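Local coordinates for uncharacterized protein YbaA (Shigella flexneri, PDB 2OKQ), which is of unknown function and belongs to the DUF1428 family, its chain built on a four-stranded antiparallel sheet and paired with a second subunit, at residues A[101-104]-A[105-109]. Numbering follows the deposited sequence.
Sequences EVRD and AANQK. With NA (sodium ion), chain C.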
loop_
_atom_site.group_PDB
_atom_site.type_symbol
_atom_site.label_atom_id
_atom_site.label_comp_id
_atom_site.label_asym_id
_atom_site.label_seq_id
_atom_site.Cartn_x
_atom_site.Cartn_y
_atom_site.Cartn_z
ATOM N N GLU A 101 -9.683 -10.974 -11.915
ATOM C CA GLU A 101 -11.078 -11.059 -12.359
ATOM C C GLU A 101 -12.062 -10.625 -11.260
ATOM O O GLU A 101 -13.051 -9.925 -11.543
ATOM C CB GLU A 101 -11.368 -12.463 -12.909
ATOM C CG GLU A 101 -10.566 -12.816 -14.190
ATOM C CD GLU A 101 -9.070 -13.191 -13.976
ATOM O OE1 GLU A 101 -8.615 -13.467 -12.841
ATOM O OE2 GLU A 101 -8.322 -13.205 -14.982
ATOM N N VAL A 102 -11.795 -11.008 -10.009
ATOM C CA VAL A 102 -12.614 -10.535 -8.894
ATOM C C VAL A 102 -12.417 -9.045 -8.644
ATOM O O VAL A 102 -13.392 -8.323 -8.412
ATOM C CB VAL A 102 -12.367 -11.353 -7.621
ATOM C CG1 VAL A 102 -13.084 -10.743 -6.403
ATOM C CG2 VAL A 102 -12.861 -12.791 -7.864
ATOM N N ARG A 103 -11.161 -8.586 -8.688
ATOM C CA ARG A 103 -10.880 -7.136 -8.618
ATOM C C ARG A 103 -11.695 -6.361 -9.681
ATOM O O ARG A 103 -12.323 -5.349 -9.391
ATOM C CB ARG A 103 -9.385 -6.883 -8.805
ATOM C CG ARG A 103 -8.981 -5.393 -8.866
ATOM C CD ARG A 103 -8.813 -4.940 -10.314
ATOM N NE ARG A 103 -8.029 -3.695 -10.420
ATOM C CZ ARG A 103 -7.652 -3.160 -11.574
ATOM N NH1 ARG A 103 -8.006 -3.741 -12.723
ATOM N NH2 ARG A 103 -6.912 -2.038 -11.589
ATOM N N ASP A 104 -11.698 -6.844 -10.916
ATOM C CA ASP A 104 -12.432 -6.120 -11.972
ATOM C C ASP A 104 -13.945 -6.075 -11.704
ATOM O O ASP A 104 -14.580 -5.006 -11.879
ATOM C CB ASP A 104 -12.162 -6.745 -13.344
ATOM C CG ASP A 104 -10.725 -6.547 -13.816
ATOM O OD1 ASP A 104 -10.030 -5.598 -13.356
ATOM O OD2 ASP A 104 -10.273 -7.335 -14.657
ATOM N N ALA A 105 -14.504 -7.218 -11.323
ATOM C CA ALA A 105 -15.949 -7.326 -10.990
ATOM C C ALA A 105 -16.325 -6.415 -9.826
ATOM O O ALA A 105 -17.322 -5.676 -9.885
ATOM C CB ALA A 105 -16.320 -8.763 -10.675
ATOM N N ALA A 106 -15.510 -6.459 -8.771
ATOM C CA ALA A 106 -15.730 -5.627 -7.586
ATOM C C ALA A 106 -15.761 -4.135 -7.912
ATOM O O ALA A 106 -16.684 -3.429 -7.490
ATOM C CB ALA A 106 -14.659 -5.943 -6.503
ATOM N N ASN A 107 -14.771 -3.648 -8.668
ATOM C CA ASN A 107 -14.700 -2.242 -9.040
ATOM C C ASN A 107 -15.872 -1.813 -9.925
ATOM O O ASN A 107 -16.424 -0.725 -9.746
ATOM C CB ASN A 107 -13.359 -1.894 -9.682
ATOM C CG ASN A 107 -12.217 -1.962 -8.685
ATOM O OD1 ASN A 107 -12.421 -1.746 -7.485
ATOM N ND2 ASN A 107 -11.021 -2.276 -9.166
ATOM N N GLN A 108 -16.286 -2.685 -10.834
ATOM C CA GLN A 108 -17.451 -2.376 -11.668
ATOM C C GLN A 108 -18.718 -2.211 -10.815
ATOM O O GLN A 108 -19.490 -1.248 -11.013
ATOM C CB GLN A 108 -17.665 -3.458 -12.728
ATOM C CG GLN A 108 -18.472 -2.953 -13.948
ATOM C CD GLN A 108 -17.670 -2.032 -14.847
ATOM O OE1 GLN A 108 -16.679 -2.444 -15.439
ATOM N NE2 GLN A 108 -18.079 -0.761 -14.937
ATOM N N LYS A 109 -18.909 -3.139 -9.880
ATOM C CA LYS A 109 -20.022 -3.095 -8.919
ATOM C C LYS A 109 -19.999 -1.847 -8.057
ATOM O O LYS A 109 -21.019 -1.171 -7.917
ATOM C CB LYS A 109 -20.021 -4.316 -8.007
ATOM C CG LYS A 109 -20.364 -5.613 -8.676
ATOM C CD LYS A 109 -20.250 -6.742 -7.679
ATOM C CE LYS A 109 -20.456 -8.075 -8.350
ATOM N NZ LYS A 109 -20.169 -9.183 -7.398
HETATM NA NA NA C . -14.565 -2.129 -15.895
HETATM O O HOH W 1 -13.800 -3.250 -13.823
#
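Successive turns of the alpha helix 100-111 meet here in a worked example of i to i+4 spacing: Arg103 and Asn107 bring side chains together, while Asp104 and Gln108 are linked through the Asp104 carbonyl. Four backbone hydrogen bonds tie the turns together, among them Ala106 N to Val102 O at 2.8 Å and Asn107 N to Arg103 O at 3.1 Å. The Asn107 amide lies across the arginine chain, with ND2 3.5 Å from Arg103 NE; the amide plane is turned 68° from that of the guanidinium, and ND2 sits obliquely to it. The arginine leaves with CG anti to the backbone N (chi1 175°) and bends at chi2, which leaves CG, CD and NE all near Asn107 ND2. Asp29 reconciles the two donors: its OD1 takes Arg103 NE in a salt bridge and its OD2 accepts from Asn107 ND2. At the in-plane edge of the guanidinium, Arg103 NH1 reaches Asp104 OD1 at 2.8 Å, and Lys100 pairs with the other carboxylate oxygen. Gln108 OE1 coordinates a sodium ion at 2.2 Å. A water that also ligates the metal donates to Asp104 O, the carbonyl that receives Gln108 N. Tyr97 of strand 88-97 packs against Val102, Arg103, Ala106 and Asn107, Tyr132 of strand 131-140 touches Arg103 and Asn107, and Asp69 of the second subunit forms a salt bridge with Arg103 NH1, joining this helix to both the sheet and the dimer partner.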